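PDB 6FVI: centrosomal protein of 192 kDa from Homo sapiens, which acts as a centrosome-specific activating scaffold for the kinases AURKA and PLK1, and is required for mitotic centrosome maturation and bipolar spindle assembly. Local coordinates for residues T50-W55 / H120-P125; S59-Y64 / V74-Y79; P63-V68 / G109-F114. All blocks are in the same frame, centred on the assembly; numbering follows the deposited sequence. Where two conformers were deposited one is given.

Contact 1: residues T50-W55 / H120-P125; sequences TTDVKW and HPLKEP
With CG of Lys54 swung anti to its own N (chi1 165°) and CG of His120 held between its N and carbonyl carbon (chi1 55°), the two side chains run side by side in the same direction. The aliphatic root of the lysine thereby lies over one face of the imidazole, CB standing 4.0 Å from the ring centroid in a CH-pi contact; CG follows, 3.8 Å from His120 CE1. Bends at chi2 and chi4 then carry NZ clear of the ring. Beneath these side chains Lys54 and His120 form an antiparallel hydrogen-bonded pair: Lys54 N donates to His120 O at 2.8 Å, and His120 N returns the bond to Lys54 O at 3.0 Å. The pairing joins one end each of strands 53-66 and 109-121 in PapD-like (ASH) domain 7 of the protein, an immunoglobulin-like beta fold. At Pro121 the second strand gives way to a type I turn through Glu124, whose N bonds Pro121 O. Leu122 N, within this turn, reaches Asp52 O at 2.8 Å in a nearly straight bond (172°), and Pro121 CA adds a CA-H...O contact to the same carbonyl. Farther out, Thr51 OG1 rests 3.7 Å from Pro121 CB, while Asn47 ND2 bonds the backbone O of Thr51.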
loop_
_atom_site.group_PDB
_atom_site.type_symbol
_atom_site.label_atom_id
_atom_site.label_comp_id
_atom_site.label_asym_id
_atom_site.label_seq_id
_atom_site.Cartn_x
_atom_site.Cartn_y
_atom_site.Cartn_z
ATOM N N THR A 50 19.312 -9.531 3.420
ATOM C CA THR A 50 20.201 -10.497 2.796
ATOM C C THR A 50 19.482 -11.773 2.362
ATOM O O THR A 50 20.114 -12.656 1.780
ATOM C CB THR A 50 21.321 -10.901 3.771
ATOM O OG1 THR A 50 20.723 -11.505 4.920
ATOM C CG2 THR A 50 22.149 -9.680 4.192
ATOM N N THR A 51 18.176 -11.849 2.622
ATOM C CA THR A 51 17.410 -13.039 2.311
ATOM C C THR A 51 16.386 -12.737 1.227
ATOM O O THR A 51 16.021 -11.596 1.009
ATOM C CB THR A 51 16.648 -13.529 3.538
ATOM O OG1 THR A 51 15.682 -12.533 3.911
ATOM C CG2 THR A 51 17.604 -13.836 4.686
ATOM N N ASP A 52 15.957 -13.781 0.541
ATOM C CA ASP A 52 14.861 -13.707 -0.383
ATOM C C ASP A 52 13.539 -13.556 0.368
ATOM O O ASP A 52 13.344 -14.239 1.370
ATOM C CB ASP A 52 14.889 -15.016 -1.123
ATOM C CG ASP A 52 14.312 -14.931 -2.439
ATOM O OD1 ASP A 52 13.842 -13.842 -2.842
ATOM O OD2 ASP A 52 14.319 -15.997 -3.078
ATOM N N VAL A 53 12.653 -12.650 -0.079
ATOM C CA VAL A 53 11.438 -12.335 0.630
ATOM C C VAL A 53 10.213 -12.666 -0.192
ATOM O O VAL A 53 10.073 -12.227 -1.341
ATOM C CB VAL A 53 11.465 -10.857 1.021
ATOM C CG1 VAL A 53 10.104 -10.340 1.455
ATOM C CG2 VAL A 53 12.490 -10.629 2.124
ATOM N N LYS A 54 9.286 -13.396 0.410
ATOM C CA LYS A 54 7.960 -13.641 -0.164
ATOM C C LYS A 54 7.056 -12.489 0.213
ATOM O O LYS A 54 6.964 -12.164 1.390
ATOM C CB LYS A 54 7.342 -14.916 0.413
ATOM C CG LYS A 54 5.830 -15.031 0.150
ATOM C CD LYS A 54 5.535 -15.333 -1.292
ATOM C CE LYS A 54 4.138 -14.887 -1.713
ATOM N NZ LYS A 54 3.149 -15.799 -1.089
ATOM N N TRP A 55 6.354 -11.915 -0.759
ATOM C CA TRP A 55 5.475 -10.789 -0.496
ATOM C C TRP A 55 4.145 -10.968 -1.192
ATOM O O TRP A 55 4.044 -11.635 -2.224
ATOM C CB TRP A 55 6.156 -9.467 -0.914
ATOM C CG TRP A 55 6.449 -9.371 -2.381
ATOM C CD1 TRP A 55 7.578 -9.783 -3.005
ATOM C CD2 TRP A 55 5.601 -8.839 -3.400
ATOM N NE1 TRP A 55 7.478 -9.570 -4.352
ATOM C CE2 TRP A 55 6.280 -8.978 -4.620
ATOM C CE3 TRP A 55 4.333 -8.216 -3.403
ATOM C CZ2 TRP A 55 5.743 -8.535 -5.829
ATOM C CZ3 TRP A 55 3.822 -7.773 -4.609
ATOM C CH2 TRP A 55 4.515 -7.946 -5.795
ATOM N N HIS A 120 7.654 -11.881 4.298
ATOM C CA HIS A 120 8.484 -12.624 5.214
ATOM C C HIS A 120 9.638 -13.201 4.439
ATOM O O HIS A 120 9.515 -13.457 3.239
ATOM C CB HIS A 120 7.712 -13.742 5.937
ATOM C CG HIS A 120 7.018 -14.699 5.021
ATOM N ND1 HIS A 120 5.690 -14.582 4.671
ATOM C CD2 HIS A 120 7.490 -15.785 4.372
ATOM C CE1 HIS A 120 5.374 -15.562 3.838
ATOM N NE2 HIS A 120 6.438 -16.325 3.671
ATOM N N PRO A 121 10.747 -13.516 5.102
ATOM C CA PRO A 121 11.809 -14.236 4.414
ATOM C C PRO A 121 11.289 -15.599 3.976
ATOM O O PRO A 121 10.578 -16.266 4.724
ATOM C CB PRO A 121 12.908 -14.367 5.483
ATOM C CG PRO A 121 12.583 -13.319 6.501
ATOM C CD PRO A 121 11.083 -13.277 6.517
ATOM N N LEU A 122 11.649 -16.016 2.770
ATOM C CA LEU A 122 11.162 -17.256 2.221
ATOM C C LEU A 122 11.328 -18.405 3.180
ATOM O O LEU A 122 10.409 -19.233 3.325
ATOM C CB LEU A 122 11.906 -17.566 0.914
ATOM C CG LEU A 122 11.516 -18.845 0.215
ATOM C CD1 LEU A 122 10.051 -18.882 -0.224
ATOM C CD2 LEU A 122 12.427 -18.998 -0.971
ATOM N N LYS A 123 12.488 -18.475 3.825
ATOM C CA LYS A 123 12.797 -19.590 4.721
ATOM C C LYS A 123 12.303 -19.418 6.151
ATOM O O LYS A 123 12.519 -20.294 6.978
ATOM C CB LYS A 123 14.311 -19.848 4.745
ATOM C CG LYS A 123 14.951 -20.165 3.403
ATOM C CD LYS A 123 16.455 -20.391 3.564
ATOM C CE LYS A 123 17.181 -20.560 2.242
ATOM N N GLU A 124 11.666 -18.288 6.456
ATOM C CA GLU A 124 11.171 -18.061 7.828
ATOM C C GLU A 124 9.800 -17.428 7.736
ATOM O O GLU A 124 9.571 -16.224 7.986
ATOM C CB GLU A 124 12.129 -17.264 8.700
ATOM C CG GLU A 124 13.610 -17.511 8.487
ATOM C CD GLU A 124 14.428 -16.368 9.034
ATOM O OE1 GLU A 124 14.925 -15.555 8.233
ATOM O OE2 GLU A 124 14.536 -16.250 10.269
ATOM N N PRO A 125 8.824 -18.268 7.418
ATOM C CA PRO A 125 7.488 -17.745 7.206
ATOM C C PRO A 125 6.853 -17.124 8.431
ATOM O O PRO A 125 5.926 -16.343 8.293
ATOM C CB PRO A 125 6.687 -18.944 6.693
ATOM C CG PRO A 125 7.498 -20.138 7.026
ATOM C CD PRO A 125 8.914 -19.696 7.068
HETATM O O HOH W 1 14.680 -16.536 3.380
#

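Contact 2: residues S59-Y64 / V74-Y79; sequences SLAPPY and VFRATY
The methyl group of Ala61 lies over one face of the Arg76 guanidinium, displaced toward its rim, with CB 3.6 Å from NH1. Near the edge of the same group sits the carbonyl of Pro62, and the Tyr64 ring, its plane turned 89° from the guanidinium, meets NH1 obliquely. At the edge of that ring is Val74 CG1, which also packs against Tyr64 CB at 3.8 Å. These groups belong to a beta hairpin of the PapD-like domain, in which the short strand 75-76 folds back along the end of strand 53-66. Tyr64 and Arg76 are an antiparallel non-hydrogen-bonded pair, so both side chains leave the same face of the sheet. Past this pair Ala77 N donates to Pro63 O at 2.9 Å, and Arg76 CA makes a CA-H...O contact with that oxygen; from the other strand, Tyr64 CA approaches Phe75 O at 3.2 Å in the same manner. The Pro63 ring packs on the methyl CB of Ala77, which also lies over one face of the Tyr79 ring, toward its rim, while the Tyr79 hydroxyl is bonded to Arg106 N and Tyr111 OH. A bend at chi2 turns the arginine back across the segment 59-64, where Arg76 NH1 donates to Pro62 O at 2.8 Å; the bond is bent to 133° at the hydrogen, and the oxygen lies 28° out of the guanidinium plane.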
loop_
_atom_site.group_PDB
_atom_site.type_symbol
_atom_site.label_atom_id
_atom_site.label_comp_id
_atom_site.label_asym_id
_atom_site.label_seq_id
_atom_site.Cartn_x
_atom_site.Cartn_y
_atom_site.Cartn_z
ATOM N N SER A 59 -5.845 -5.720 -0.413
ATOM C CA SER A 59 -6.640 -4.577 -0.014
ATOM C C SER A 59 -7.279 -4.903 1.308
ATOM O O SER A 59 -7.687 -6.034 1.572
ATOM C CB SER A 59 -7.698 -4.229 -1.031
ATOM O OG SER A 59 -8.505 -5.351 -1.345
ATOM N N LEU A 60 -7.449 -3.885 2.119
ATOM C CA LEU A 60 -8.012 -4.124 3.438
ATOM C C LEU A 60 -9.531 -4.105 3.477
ATOM O O LEU A 60 -10.136 -4.672 4.371
ATOM C CB LEU A 60 -7.344 -3.207 4.451
ATOM C CG LEU A 60 -5.812 -3.439 4.461
ATOM C CD1 LEU A 60 -5.181 -2.469 5.435
ATOM C CD2 LEU A 60 -5.399 -4.888 4.746
ATOM N N ALA A 61 -10.125 -3.429 2.502
ATOM C CA ALA A 61 -11.580 -3.355 2.315
ATOM C C ALA A 61 -11.769 -2.752 0.937
ATOM O O ALA A 61 -10.830 -2.168 0.380
ATOM C CB ALA A 61 -12.222 -2.476 3.360
ATOM N N PRO A 62 -12.985 -2.819 0.403
ATOM C CA PRO A 62 -13.226 -2.236 -0.922
ATOM C C PRO A 62 -12.989 -0.732 -0.909
ATOM O O PRO A 62 -12.972 -0.100 0.141
ATOM C CB PRO A 62 -14.697 -2.573 -1.200
ATOM C CG PRO A 62 -14.906 -3.836 -0.421
ATOM C CD PRO A 62 -14.155 -3.588 0.861
ATOM N N PRO A 63 -12.840 -0.129 -2.073
ATOM C CA PRO A 63 -12.677 1.328 -2.095
ATOM C C PRO A 63 -13.821 2.025 -1.415
ATOM O O PRO A 63 -14.975 1.593 -1.536
ATOM C CB PRO A 63 -12.674 1.653 -3.604
ATOM C CG PRO A 63 -12.323 0.365 -4.279
ATOM C CD PRO A 63 -12.931 -0.687 -3.435
ATOM N N TYR A 64 -13.511 3.113 -0.745
ATOM C CA TYR A 64 -14.507 3.983 -0.176
ATOM C C TYR A 64 -14.552 5.260 -0.972
ATOM O O TYR A 64 -13.518 5.769 -1.437
ATOM C CB TYR A 64 -14.277 4.222 1.337
ATOM C CG TYR A 64 -12.971 4.863 1.708
ATOM C CD1 TYR A 64 -11.809 4.100 1.842
ATOM C CD2 TYR A 64 -12.878 6.213 1.961
ATOM C CE1 TYR A 64 -10.613 4.678 2.211
ATOM C CE2 TYR A 64 -11.694 6.812 2.322
ATOM C CZ TYR A 64 -10.554 6.024 2.462
ATOM O OH TYR A 64 -9.353 6.585 2.816
ATOM N N VAL A 74 -20.316 8.417 2.664
ATOM C CA VAL A 74 -19.254 7.660 2.021
ATOM C C VAL A 74 -19.765 6.250 1.769
ATOM O O VAL A 74 -20.302 5.590 2.665
ATOM C CB VAL A 74 -18.007 7.663 2.901
ATOM C CG1 VAL A 74 -16.917 6.798 2.305
ATOM C CG2 VAL A 74 -17.475 9.066 3.061
ATOM N N PHE A 75 -19.604 5.786 0.525
ATOM C CA PHE A 75 -20.051 4.463 0.110
ATOM C C PHE A 75 -18.855 3.543 -0.098
ATOM O O PHE A 75 -17.713 3.989 -0.140
ATOM C CB PHE A 75 -20.848 4.561 -1.179
ATOM C CG PHE A 75 -22.068 5.419 -1.047
ATOM C CD1 PHE A 75 -23.075 5.144 -0.138
ATOM C CD2 PHE A 75 -22.172 6.543 -1.774
ATOM C CE1 PHE A 75 -24.170 5.972 -0.017
ATOM C CE2 PHE A 75 -23.270 7.366 -1.681
ATOM C CZ PHE A 75 -24.253 7.070 -0.790
ATOM N N ARG A 76 -19.137 2.253 -0.216
ATOM C CA ARG A 76 -18.147 1.295 -0.699
ATOM C C ARG A 76 -18.419 0.971 -2.154
ATOM O O ARG A 76 -19.565 0.677 -2.535
ATOM C CB ARG A 76 -18.186 0.006 0.102
ATOM C CG ARG A 76 -17.706 0.101 1.518
ATOM C CD ARG A 76 -16.203 0.194 1.657
ATOM N NE ARG A 76 -15.828 0.099 3.068
ATOM C CZ ARG A 76 -14.640 0.404 3.554
ATOM N NH1 ARG A 76 -13.680 0.779 2.757
ATOM N NH2 ARG A 76 -14.416 0.324 4.854
ATOM N N ALA A 77 -17.386 1.007 -2.988
ATOM C CA ALA A 77 -17.558 0.576 -4.370
ATOM C C ALA A 77 -17.795 -0.930 -4.405
ATOM O O ALA A 77 -17.274 -1.678 -3.572
ATOM C CB ALA A 77 -16.347 0.926 -5.197
ATOM N N THR A 78 -18.534 -1.375 -5.418
ATOM C CA THR A 78 -18.834 -2.803 -5.606
ATOM C C THR A 78 -17.869 -3.443 -6.622
ATOM O O THR A 78 -18.072 -4.576 -7.036
ATOM C CB THR A 78 -20.267 -2.985 -6.089
ATOM O OG1 THR A 78 -20.390 -2.297 -7.337
ATOM C CG2 THR A 78 -21.252 -2.449 -5.073
ATOM N N TYR A 79 -16.844 -2.707 -7.014
ATOM C CA TYR A 79 -15.870 -3.150 -7.993
ATOM C C TYR A 79 -14.502 -2.619 -7.574
ATOM O O TYR A 79 -14.374 -1.740 -6.734
ATOM C CB TYR A 79 -16.266 -2.639 -9.399
ATOM C CG TYR A 79 -16.261 -1.134 -9.511
ATOM C CD1 TYR A 79 -17.363 -0.368 -9.136
ATOM C CD2 TYR A 79 -15.133 -0.451 -9.967
ATOM C CE1 TYR A 79 -17.328 1.033 -9.210
ATOM C CE2 TYR A 79 -15.090 0.922 -10.053
ATOM C CZ TYR A 79 -16.193 1.658 -9.690
ATOM O OH TYR A 79 -16.137 3.003 -9.829
#

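Contact 3: residues P63-V68 / G109-F114; sequences PYVKGV and GDYAQF
Tyr64 reaches across Ala112 with its whole ring, laid along that residue because CG sits between the backbone N and the carbonyl carbon (chi1 61°). From CB, CG comes near the Ala112 carbonyl, CD1 lies 3.3 Å from Ala112 O, and CE1 passes the same carbonyl on its way to Phe114 CE2. CZ rests 3.4 Å from Ala112 CB, a methyl that sits over one face of the ring in a CH-pi contact. At the tip, OH touches Phe114 CE2 at 3.4 Å; the two rings are within 21° of parallel but so far slid that they barely overlap. A serine here would probably leave the Ala112 methyl without the ring it packs against and Phe114 CE2 without its neighbour. Across the sheet, on the face shared by Val65 and Tyr111, Val65 CG1 stands almost exactly over the centre of the Tyr111 ring, 3.8 Å from its centroid. Lys66 and Asp110 run side by side on the Tyr64 face; their salt bridge is long, NZ to OD2 4.0 Å, but water 3 joins these two atoms. Four backbone hydrogen bonds, two each for the pairs Tyr64-Ala112 and Lys66-Asp110, knit the antiparallel strands, whose directions differ by 155°. Strand 109-121 lies between 53-66 and 129-139, with backbone bonds to Ser139, Gly137 and Leu135 on its far side, while strand 75-76 and the residue after it border 53-66 through backbone bonds of Phe75 with Val65 and of Ala77 with Pro63.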
loop_
_atom_site.group_PDB
_atom_site.type_symbol
_atom_site.label_atom_id
_atom_site.label_comp_id
_atom_site.label_asym_id
_atom_site.label_seq_id
_atom_site.Cartn_x
_atom_site.Cartn_y
_atom_site.Cartn_z
ATOM N N PRO A 63 -12.840 -0.129 -2.073
ATOM C CA PRO A 63 -12.677 1.328 -2.095
ATOM C C PRO A 63 -13.821 2.025 -1.415
ATOM O O PRO A 63 -14.975 1.593 -1.536
ATOM C CB PRO A 63 -12.674 1.653 -3.604
ATOM C CG PRO A 63 -12.323 0.365 -4.279
ATOM C CD PRO A 63 -12.931 -0.687 -3.435
ATOM N N TYR A 64 -13.511 3.113 -0.745
ATOM C CA TYR A 64 -14.507 3.983 -0.176
ATOM C C TYR A 64 -14.552 5.260 -0.972
ATOM O O TYR A 64 -13.518 5.769 -1.437
ATOM C CB TYR A 64 -14.277 4.222 1.337
ATOM C CG TYR A 64 -12.971 4.863 1.708
ATOM C CD1 TYR A 64 -11.809 4.100 1.842
ATOM C CD2 TYR A 64 -12.878 6.213 1.961
ATOM C CE1 TYR A 64 -10.613 4.678 2.211
ATOM C CE2 TYR A 64 -11.694 6.812 2.322
ATOM C CZ TYR A 64 -10.554 6.024 2.462
ATOM O OH TYR A 64 -9.353 6.585 2.816
ATOM N N VAL A 65 -15.768 5.777 -1.201
ATOM C CA VAL A 65 -15.982 6.787 -2.211
ATOM C C VAL A 65 -16.908 7.864 -1.677
ATOM O O VAL A 65 -17.993 7.575 -1.160
ATOM C CB VAL A 65 -16.563 6.177 -3.496
ATOM C CG1 VAL A 65 -16.464 7.174 -4.640
ATOM C CG2 VAL A 65 -15.843 4.883 -3.842
ATOM N N LYS A 66 -16.508 9.111 -1.851
ATOM C CA LYS A 66 -17.322 10.227 -1.393
ATOM C C LYS A 66 -17.659 11.074 -2.605
ATOM O O LYS A 66 -17.001 11.042 -3.653
ATOM C CB LYS A 66 -16.597 11.026 -0.299
ATOM C CG LYS A 66 -15.371 11.794 -0.751
ATOM C CD LYS A 66 -14.625 12.494 0.378
ATOM C CE LYS A 66 -13.199 12.780 -0.076
ATOM N NZ LYS A 66 -12.212 12.986 1.022
ATOM N N GLY A 67 -18.718 11.849 -2.452
ATOM C CA GLY A 67 -19.139 12.699 -3.537
ATOM C C GLY A 67 -19.804 11.973 -4.668
ATOM O O GLY A 67 -19.856 12.495 -5.779
ATOM N N VAL A 68 -20.358 10.799 -4.409
ATOM C CA VAL A 68 -21.065 10.087 -5.434
ATOM C C VAL A 68 -22.440 10.713 -5.717
ATOM O O VAL A 68 -22.911 10.701 -6.835
ATOM C CB VAL A 68 -21.220 8.622 -5.028
ATOM C CG1 VAL A 68 -22.133 7.872 -5.958
ATOM C CG2 VAL A 68 -19.853 7.946 -4.959
ATOM N N GLY A 109 -16.688 10.606 -8.364
ATOM C CA GLY A 109 -16.509 10.382 -6.989
ATOM C C GLY A 109 -15.070 10.566 -6.664
ATOM O O GLY A 109 -14.207 10.596 -7.550
ATOM N N ASP A 110 -14.828 10.639 -5.357
ATOM C CA ASP A 110 -13.485 10.747 -4.825
ATOM C C ASP A 110 -13.212 9.442 -4.087
ATOM O O ASP A 110 -13.853 9.144 -3.082
ATOM C CB ASP A 110 -13.385 11.953 -3.919
ATOM C CG ASP A 110 -11.982 12.289 -3.544
ATOM O OD1 ASP A 110 -11.071 11.527 -3.888
ATOM O OD2 ASP A 110 -11.798 13.340 -2.897
ATOM N N TYR A 111 -12.307 8.653 -4.662
ATOM C CA TYR A 111 -12.070 7.263 -4.284
ATOM C C TYR A 111 -10.814 7.115 -3.439
ATOM O O TYR A 111 -9.814 7.803 -3.695
ATOM C CB TYR A 111 -11.820 6.437 -5.557
ATOM C CG TYR A 111 -12.994 6.312 -6.496
ATOM C CD1 TYR A 111 -13.455 7.392 -7.251
ATOM C CD2 TYR A 111 -13.625 5.096 -6.665
ATOM C CE1 TYR A 111 -14.500 7.249 -8.130
ATOM C CE2 TYR A 111 -14.668 4.953 -7.569
ATOM C CZ TYR A 111 -15.108 6.043 -8.294
ATOM O OH TYR A 111 -16.134 5.862 -9.171
ATOM N N ALA A 112 -10.825 6.160 -2.524
ATOM C CA ALA A 112 -9.606 5.829 -1.812
ATOM C C ALA A 112 -9.697 4.391 -1.353
ATOM O O ALA A 112 -10.769 3.794 -1.298
ATOM C CB ALA A 112 -9.361 6.779 -0.651
ATOM N N GLN A 113 -8.543 3.832 -0.985
ATOM C CA GLN A 113 -8.506 2.456 -0.533
ATOM C C GLN A 113 -7.207 2.217 0.225
ATOM O O GLN A 113 -6.143 2.684 -0.191
ATOM C CB GLN A 113 -8.611 1.488 -1.712
ATOM C CG GLN A 113 -8.885 0.053 -1.305
ATOM C CD GLN A 113 -9.090 -0.833 -2.511
ATOM O OE1 GLN A 113 -8.572 -0.566 -3.600
ATOM N NE2 GLN A 113 -9.821 -1.907 -2.305
ATOM N N PHE A 114 -7.307 1.452 1.309
ATOM C CA PHE A 114 -6.155 1.027 2.074
ATOM C C PHE A 114 -5.708 -0.360 1.670
ATOM O O PHE A 114 -6.541 -1.242 1.465
ATOM C CB PHE A 114 -6.483 1.035 3.577
ATOM C CG PHE A 114 -6.693 2.418 4.136
ATOM C CD1 PHE A 114 -5.586 3.258 4.353
ATOM C CD2 PHE A 114 -7.954 2.912 4.396
ATOM C CE1 PHE A 114 -5.765 4.546 4.848
ATOM C CE2 PHE A 114 -8.117 4.177 4.919
ATOM C CZ PHE A 114 -7.037 4.989 5.157
HETATM O O HOH W 2 -12.734 8.482 -0.643
HETATM O O HOH W 3 -10.272 13.601 -0.835
#

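Strand 53-66 takes part in all three contacts. Following the chain from the N terminus, its beginning enters contact 1, which closes the longest loop, with 64 residues between Trp55 and His120. Its later part opens both other contacts, which lie within that loop: contact 2 closes a short hairpin with strand 75-76, and contact 3 a wider loop with the start of strand 109-121. Contacts 2 and 3 share Pro63 and Tyr64 and have centres about 7 Å apart; Val65 N approaches Phe75 O at 2.8 Å. Contact 1 pairs the opposite ends of strands 53-66 and 109-121, its centre about 34 Å from that of contact 3, across the centre of the chain.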